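Crystal protein (Bacillus thuringiensis serovar dakota, PDB 2ZTB) is the proteolytically activated form of parasporin-2, a toxin that recognises cancer cells and, like its aerolysin-type relatives, probably forms pores in their membranes. Local coordinates at residues Thr33-Ile38 against Phe195-Pro200; Thr101-Phe106 against Thr153-Lys158. One frame throughout, in Å; residues are numbered along the deposited sequence.

Interaction 1 (Thr33-Ile38 against Phe195-Pro200); sequences TNPDGI and FGANFP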
ATOM      1  N   THR A  33       9.474 -29.284 -31.450  1.00 57.16           N
ATOM      2  CA  THR A  33      10.297 -30.197 -30.666  1.00 57.08           C
ATOM      3  C   THR A  33      10.317 -29.629 -29.260  1.00 56.76           C
ATOM      4  O   THR A  33      10.415 -28.415 -29.077  1.00 56.86           O
ATOM      5  CB  THR A  33      11.756 -30.302 -31.237  1.00 57.26           C
ATOM      6  OG1 THR A  33      11.710 -30.841 -32.565  1.00 59.20           O
ATOM      7  CG2 THR A  33      12.660 -31.192 -30.376  1.00 55.81           C
ATOM      8  N   ASN A  34      10.182 -30.500 -28.272  1.00 56.61           N
ATOM      9  CA  ASN A  34      10.217 -30.088 -26.879  1.00 56.74           C
ATOM     10  C   ASN A  34      11.649 -29.619 -26.565  1.00 56.74           C
ATOM     11  O   ASN A  34      12.594 -30.346 -26.838  1.00 57.23           O
ATOM     12  CB  ASN A  34       9.780 -31.272 -26.005  1.00 56.37           C
ATOM     13  CG  ASN A  34       9.459 -30.873 -24.560  1.00 56.83           C
ATOM     14  OD1 ASN A  34       9.038 -29.739 -24.270  1.00 56.15           O
ATOM     15  ND2 ASN A  34       9.641 -31.823 -23.647  1.00 54.97           N
ATOM     16  N   PRO A  35      11.826 -28.377 -26.064  1.00 56.66           N
ATOM     17  CA  PRO A  35      13.198 -27.999 -25.753  1.00 56.85           C
ATOM     18  C   PRO A  35      13.738 -28.777 -24.545  1.00 57.80           C
ATOM     19  O   PRO A  35      12.957 -29.226 -23.673  1.00 57.91           O
ATOM     20  CB  PRO A  35      13.079 -26.508 -25.403  1.00 56.81           C
ATOM     21  CG  PRO A  35      11.681 -26.321 -24.966  1.00 55.63           C
ATOM     22  CD  PRO A  35      10.875 -27.285 -25.774  1.00 56.34           C
ATOM     23  N   ASP A  36      15.063 -28.909 -24.491  1.00 57.65           N
ATOM     24  CA  ASP A  36      15.732 -29.514 -23.360  1.00 57.54           C
ATOM     25  C   ASP A  36      15.566 -28.633 -22.131  1.00 57.31           C
ATOM     26  O   ASP A  36      15.349 -29.125 -21.025  1.00 57.82           O
ATOM     27  CB  ASP A  36      17.215 -29.677 -23.666  1.00 57.91           C
ATOM     28  CG  ASP A  36      17.527 -30.919 -24.460  1.00 59.04           C
ATOM     29  OD1 ASP A  36      16.653 -31.794 -24.636  1.00 60.64           O
ATOM     30  OD2 ASP A  36      18.679 -31.017 -24.916  1.00 61.92           O
ATOM     31  N   GLY A  37      15.678 -27.324 -22.325  1.00 56.72           N
ATOM     32  CA  GLY A  37      15.572 -26.386 -21.224  1.00 55.68           C
ATOM     33  C   GLY A  37      15.120 -25.017 -21.677  1.00 55.07           C
ATOM     34  O   GLY A  37      15.065 -24.744 -22.878  1.00 54.88           O
ATOM     35  N   ILE A  38      14.822 -24.159 -20.703  1.00 54.50           N
ATOM     36  CA  ILE A  38      14.330 -22.800 -20.953  1.00 53.61           C
ATOM     37  C   ILE A  38      15.120 -21.832 -20.075  1.00 54.07           C
ATOM     38  O   ILE A  38      15.850 -22.262 -19.198  1.00 54.31           O
ATOM     39  CB  ILE A  38      12.786 -22.661 -20.721  1.00 53.87           C
ATOM     40  CG1 ILE A  38      12.408 -22.898 -19.243  1.00 52.14           C
ATOM     41  CG2 ILE A  38      11.990 -23.574 -21.736  1.00 52.98           C
ATOM     42  CD1 ILE A  38      10.957 -22.546 -18.861  1.00 52.05           C
ATOM     43  N   PHE A 195      11.869 -14.872 -23.399  1.00 54.84           N
ATOM     44  CA  PHE A 195      12.327 -16.140 -22.843  1.00 53.27           C
ATOM     45  C   PHE A 195      13.225 -16.851 -23.862  1.00 53.03           C
ATOM     46  O   PHE A 195      13.114 -16.622 -25.079  1.00 52.40           O
ATOM     47  CB  PHE A 195      11.149 -17.044 -22.536  1.00 53.02           C
ATOM     48  CG  PHE A 195      10.401 -16.694 -21.274  1.00 51.87           C
ATOM     49  CD1 PHE A 195       9.537 -15.613 -21.237  1.00 51.25           C
ATOM     50  CD2 PHE A 195      10.517 -17.494 -20.148  1.00 50.40           C
ATOM     51  CE1 PHE A 195       8.835 -15.301 -20.080  1.00 53.17           C
ATOM     52  CE2 PHE A 195       9.811 -17.200 -18.994  1.00 51.11           C
ATOM     53  CZ  PHE A 195       8.962 -16.104 -18.959  1.00 51.91           C
ATOM     54  N   GLY A 196      14.096 -17.728 -23.359  1.00 52.38           N
ATOM     55  CA  GLY A 196      15.022 -18.498 -24.195  1.00 51.65           C
ATOM     56  C   GLY A 196      14.710 -19.978 -24.075  1.00 51.52           C
ATOM     57  O   GLY A 196      14.109 -20.407 -23.101  1.00 51.74           O
ATOM     58  N   ALA A 197      15.085 -20.755 -25.081  1.00 51.30           N
ATOM     59  CA  ALA A 197      14.967 -22.208 -25.022  1.00 51.42           C
ATOM     60  C   ALA A 197      16.107 -22.846 -25.781  1.00 51.77           C
ATOM     61  O   ALA A 197      16.523 -22.343 -26.834  1.00 51.91           O
ATOM     62  CB  ALA A 197      13.617 -22.683 -25.582  1.00 50.82           C
ATOM     63  N   ASN A 198      16.626 -23.947 -25.245  1.00 52.65           N
ATOM     64  CA  ASN A 198      17.628 -24.742 -25.972  1.00 53.55           C
ATOM     65  C   ASN A 198      17.087 -26.103 -26.355  1.00 53.76           C
ATOM     66  O   ASN A 198      16.489 -26.802 -25.532  1.00 54.42           O
ATOM     67  CB  ASN A 198      18.950 -24.864 -25.201  1.00 53.89           C
ATOM     68  CG  ASN A 198      18.794 -25.546 -23.847  1.00 55.10           C
ATOM     69  OD1 ASN A 198      18.366 -24.928 -22.871  1.00 55.55           O
ATOM     70  ND2 ASN A 198      19.153 -26.827 -23.784  1.00 55.70           N
ATOM     71  N   PHE A 199      17.308 -26.478 -27.610  1.00 53.86           N
ATOM     72  CA  PHE A 199      16.710 -27.665 -28.177  1.00 53.72           C
ATOM     73  C   PHE A 199      17.737 -28.792 -28.344  1.00 54.93           C
ATOM     74  O   PHE A 199      18.950 -28.516 -28.424  1.00 54.89           O
ATOM     75  CB  PHE A 199      16.011 -27.293 -29.496  1.00 53.15           C
ATOM     76  CG  PHE A 199      14.840 -26.369 -29.298  1.00 52.06           C
ATOM     77  CD1 PHE A 199      15.040 -24.981 -29.135  1.00 51.27           C
ATOM     78  CD2 PHE A 199      13.547 -26.875 -29.233  1.00 50.30           C
ATOM     79  CE1 PHE A 199      13.960 -24.112 -28.907  1.00 49.98           C
ATOM     80  CE2 PHE A 199      12.455 -26.015 -29.015  1.00 52.32           C
ATOM     81  CZ  PHE A 199      12.670 -24.629 -28.841  1.00 50.52           C
ATOM     82  N   PRO A 200      17.258 -30.065 -28.352  1.00 55.54           N
ATOM     83  CA  PRO A 200      18.105 -31.243 -28.587  1.00 56.27           C
ATOM     84  C   PRO A 200      18.652 -31.329 -30.019  1.00 57.30           C
ATOM     85  O   PRO A 200      19.724 -31.897 -30.226  1.00 58.51           O
ATOM     86  CB  PRO A 200      17.153 -32.422 -28.309  1.00 55.79           C
ATOM     87  CG  PRO A 200      15.795 -31.877 -28.563  1.00 55.08           C
ATOM     88  CD  PRO A 200      15.853 -30.450 -28.097  1.00 54.76           C
TER
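A classic beta bulge opens the pairing of these two antiparallel strands: Asp36 and Gly37 both face Asn198, whose carbonyl oxygen takes both of their backbone N-H groups. Both bonds are weak. Asp36 N lies 2.7 Å from Asn198 O, but the N-H is badly bent, at 130°. Gly37 N is better aimed but long, 3.3 Å from Asn198 O. The return bond, from Asn198 N to Gly37 O at 2.9 Å, is sound, and beyond it Ile38 and Ala197 form a non-hydrogen-bonded pair.

The side chain of Asn198 folds back over the bulge, because CG sits between its backbone N and carbonyl carbon (chi1 61°); Asn198 ND2 comes 3.4 Å from Asp36 CB. Before the bulge, Pro35 lies beside Phe199, the two pointing the same way. Pro35 CB makes a CH-pi contact over one ring face, 3.9 Å from the centroid of the Phe199 ring, and also touches Ala197 CB. Thr33 O meets the edge of that ring in its plane, 3.2 Å from Phe199 CE2. At the end Thr33 CG2 and Pro200 CG meet tip to tip at 3.7 Å, and the Asp36 carboxylate passes across the Pro200 ring.

Helix 20-31 packs against Pro35 and Ala197 through Phe27, and its Arg24 bonds Pro35 O. The Asn198 amide is gripped by the backbone of Asn47 and, weakly, Val49. Strand 43-46 pairs with 37-40, and strand 210-214 with 168-199.

Interaction 2 (Thr101-Phe106 against Thr153-Lys158); sequences TITGSF and TITVSK. With EDO (1,2-ethanediol), chain F; EDO (1,2-ethanediol), chain G.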
ATOM      1  N   THR A 101      -7.067  25.015  32.618  1.00 52.01           N
ATOM      2  CA  THR A 101      -6.594  24.506  31.356  1.00 51.24           C
ATOM      3  C   THR A 101      -6.903  23.008  31.279  1.00 50.91           C
ATOM      4  O   THR A 101      -6.557  22.252  32.173  1.00 50.68           O
ATOM      5  CB  THR A 101      -5.078  24.768  31.172  1.00 51.27           C
ATOM      6  OG1 THR A 101      -4.835  26.183  31.167  1.00 51.00           O
ATOM      7  CG2 THR A 101      -4.579  24.171  29.863  1.00 50.16           C
ATOM      8  N   ILE A 102      -7.586  22.608  30.213  1.00 50.32           N
ATOM      9  CA  ILE A 102      -7.893  21.213  29.948  1.00 49.91           C
ATOM     10  C   ILE A 102      -7.037  20.756  28.738  1.00 49.27           C
ATOM     11  O   ILE A 102      -6.933  21.468  27.744  1.00 48.96           O
ATOM     12  CB  ILE A 102      -9.455  20.976  29.784  1.00 50.23           C
ATOM     13  CG1 ILE A 102      -9.776  19.489  29.589  1.00 51.13           C
ATOM     14  CG2 ILE A 102     -10.053  21.753  28.589  1.00 49.40           C
ATOM     15  CD1 ILE A 102     -11.215  19.086  30.012  1.00 50.38           C
ATOM     16  N   THR A 103      -6.403  19.589  28.858  1.00 48.85           N
ATOM     17  CA  THR A 103      -5.423  19.103  27.898  1.00 48.44           C
ATOM     18  C   THR A 103      -5.742  17.679  27.482  1.00 49.17           C
ATOM     19  O   THR A 103      -6.053  16.838  28.321  1.00 48.54           O
ATOM     20  CB  THR A 103      -3.972  19.168  28.463  1.00 48.23           C
ATOM     21  OG1 THR A 103      -3.706  20.479  28.968  1.00 46.78           O
ATOM     22  CG2 THR A 103      -2.936  18.865  27.375  1.00 48.10           C
ATOM     23  N   GLY A 104      -5.681  17.429  26.172  1.00 50.38           N
ATOM     24  CA  GLY A 104      -5.805  16.092  25.608  1.00 51.11           C
ATOM     25  C   GLY A 104      -4.732  15.853  24.557  1.00 52.44           C
ATOM     26  O   GLY A 104      -4.136  16.796  24.039  1.00 51.70           O
ATOM     27  N   SER A 105      -4.457  14.582  24.263  1.00 53.88           N
ATOM     28  CA  SER A 105      -3.671  14.246  23.081  1.00 55.24           C
ATOM     29  C   SER A 105      -4.270  13.128  22.261  1.00 55.32           C
ATOM     30  O   SER A 105      -4.948  12.237  22.774  1.00 56.12           O
ATOM     31  CB  SER A 105      -2.201  13.970  23.389  1.00 55.34           C
ATOM     32  OG  SER A 105      -2.063  12.965  24.355  1.00 58.62           O
ATOM     33  N   PHE A 106      -4.017  13.217  20.966  1.00 54.99           N
ATOM     34  CA  PHE A 106      -4.567  12.321  19.996  1.00 54.58           C
ATOM     35  C   PHE A 106      -3.400  11.912  19.113  1.00 54.57           C
ATOM     36  O   PHE A 106      -2.569  12.746  18.747  1.00 54.71           O
ATOM     37  CB  PHE A 106      -5.626  13.068  19.188  1.00 54.20           C
ATOM     38  CG  PHE A 106      -6.404  12.207  18.239  1.00 52.84           C
ATOM     39  CD1 PHE A 106      -7.616  11.673  18.616  1.00 50.91           C
ATOM     40  CD2 PHE A 106      -5.933  11.968  16.951  1.00 52.15           C
ATOM     41  CE1 PHE A 106      -8.340  10.914  17.738  1.00 52.42           C
ATOM     42  CE2 PHE A 106      -6.657  11.209  16.063  1.00 51.24           C
ATOM     43  CZ  PHE A 106      -7.853  10.681  16.452  1.00 51.64           C
ATOM     44  N   THR A 153       1.826  12.960  16.914  1.00 55.30           N
ATOM     45  CA  THR A 153       1.064  13.305  18.119  1.00 55.70           C
ATOM     46  C   THR A 153       0.536  14.752  18.092  1.00 55.35           C
ATOM     47  O   THR A 153       1.324  15.673  17.874  1.00 55.29           O
ATOM     48  CB  THR A 153       1.983  13.196  19.358  1.00 55.93           C
ATOM     49  OG1 THR A 153       2.839  12.052  19.233  1.00 56.83           O
ATOM     50  CG2 THR A 153       1.166  13.131  20.659  1.00 56.54           C
ATOM     51  N   ILE A 154      -0.769  14.947  18.322  1.00 54.52           N
ATOM     52  CA  ILE A 154      -1.343  16.287  18.523  1.00 54.08           C
ATOM     53  C   ILE A 154      -1.771  16.464  19.968  1.00 53.12           C
ATOM     54  O   ILE A 154      -2.603  15.701  20.453  1.00 53.32           O
ATOM     55  CB  ILE A 154      -2.537  16.660  17.551  1.00 54.32           C
ATOM     56  CG1 ILE A 154      -3.081  18.074  17.846  1.00 55.41           C
ATOM     57  CG2 ILE A 154      -3.710  15.738  17.696  1.00 55.70           C
ATOM     58  CD1 ILE A 154      -3.927  18.726  16.688  1.00 54.77           C
ATOM     59  N   THR A 155      -1.180  17.451  20.646  1.00 51.69           N
ATOM     60  CA  THR A 155      -1.567  17.839  22.000  1.00 50.98           C
ATOM     61  C   THR A 155      -2.364  19.141  21.893  1.00 50.04           C
ATOM     62  O   THR A 155      -1.918  20.099  21.254  1.00 49.53           O
ATOM     63  CB  THR A 155      -0.323  18.040  22.929  1.00 50.78           C
ATOM     64  OG1 THR A 155       0.461  16.844  22.932  1.00 55.09           O
ATOM     65  CG2 THR A 155      -0.727  18.297  24.327  1.00 50.20           C
ATOM     66  N   VAL A 156      -3.543  19.163  22.508  1.00 48.82           N
ATOM     67  CA  VAL A 156      -4.408  20.340  22.482  1.00 48.25           C
ATOM     68  C   VAL A 156      -4.778  20.757  23.902  1.00 48.23           C
ATOM     69  O   VAL A 156      -5.373  19.974  24.647  1.00 47.99           O
ATOM     70  CB  VAL A 156      -5.707  20.108  21.620  1.00 48.08           C
ATOM     71  CG1 VAL A 156      -6.632  21.326  21.663  1.00 47.39           C
ATOM     72  CG2 VAL A 156      -5.360  19.777  20.189  1.00 47.22           C
ATOM     73  N   SER A 157      -4.395  21.980  24.270  1.00 47.96           N
ATOM     74  CA  SER A 157      -4.813  22.594  25.520  1.00 48.65           C
ATOM     75  C   SER A 157      -5.790  23.733  25.266  1.00 48.41           C
ATOM     76  O   SER A 157      -5.646  24.478  24.302  1.00 47.78           O
ATOM     77  CB  SER A 157      -3.607  23.169  26.270  1.00 49.00           C
ATOM     78  OG  SER A 157      -2.838  22.134  26.840  1.00 51.84           O
ATOM     79  N   LYS A 158      -6.770  23.872  26.152  1.00 48.52           N
ATOM     80  CA  LYS A 158      -7.705  24.980  26.103  1.00 48.85           C
ATOM     81  C   LYS A 158      -7.918  25.548  27.491  1.00 48.74           C
ATOM     82  O   LYS A 158      -8.179  24.806  28.440  1.00 48.49           O
ATOM     83  CB  LYS A 158      -9.029  24.565  25.442  1.00 48.70           C
ATOM     84  CG  LYS A 158      -8.891  24.252  23.945  1.00 49.69           C
ATOM     85  CD  LYS A 158     -10.204  24.250  23.174  1.00 50.11           C
ATOM     86  CE  LYS A 158     -10.803  25.649  23.064  1.00 51.77           C
ATOM     87  NZ  LYS A 158     -12.219  25.595  22.582  1.00 51.41           N
TER
HETATM   88  C1  EDO F1007       0.339  21.892  25.409  1.00 65.25           C
HETATM   89  O1  EDO F1007      -0.995  21.370  25.498  1.00 66.04           O
HETATM   90  C2  EDO F1007       0.664  22.026  23.930  1.00 62.07           C
HETATM   91  O2  EDO F1007      -0.570  21.880  23.220  1.00 59.77           O
HETATM   92  C1  EDO G1008      -5.623  17.742  32.222  1.00 70.81           C
HETATM   93  O1  EDO G1008      -6.755  17.995  31.377  1.00 67.17           O
HETATM   94  C2  EDO G1008      -5.486  16.238  32.439  1.00 72.13           C
HETATM   95  O2  EDO G1008      -4.179  15.898  32.926  1.00 73.99           O
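Thr101 meets the second strand through CG2, anti to its backbone N and beside the carbonyl carbon, which touches Ser157 CB at 3.9 Å. Next, Ile102 and Lys158 form a hydrogen-bonded pair, with Ile102 N 2.9 Å from Lys158 O and Lys158 N returning the bond to Ile102 O. Their side chains share a face with Val156, Phe106 and Ile154, and the Lys158 ammonium goes on to bond Thr240.

Thr103 points to the other face, where its OG1 lies 2.8 Å from Ser157 OG in a bond either hydroxyl could donate. OG1 of Thr103 stands anti to the carbonyl carbon (chi1 -52°), as does Ser157 OG, which brings the two hydroxyls together over the strands. Thr103 CG2 also packs on Thr155 CG2, 3.8 Å away. One ethanediol, probably from the crystallisation liquor, sits by Ser157 and bonds Thr155 O; a second accepts the N-H of Thr103.

Gly104 pairs with Val156 by two nearly straight bonds, Val156 N lying 2.9 Å from Gly104 O. Ser105 is the non-hydrogen-bonded partner of Thr155, and its CB rests 3.9 Å from Thr155 OG1. Phe106 closes the segment: its backbone makes a hydrogen-bonded pair with Ile154, and its CB packs 3.6 Å from Ile154 CG2, while the ring leads away toward Leu83 and Ile178.

This is the regular ladder of a long antiparallel pair, one face lined by Ser and Thr and the other mainly apolar, consistent with the elongated beta body of aerolysin-type toxins.

In the fold
The two contacts lie far apart in an elongated molecule, on opposite sides of its centre: their own centres are 69 Å apart and their nearest atoms about 47 Å. Along the chain, interaction 2 is nested within the loop closed by interaction 1, since residues 101-158 fall between 33-38 and 195-200. Both reach the same antiparallel sheet. Strand 147-164, which carries half of interaction 2, is followed directly by strand 168-199, which runs back along the molecule to interaction 1. One contact thus ties the helix-bearing end to the sheet, while the other pairs strands in the elongated beta part, consistent with the architecture of aerolysin-type toxins.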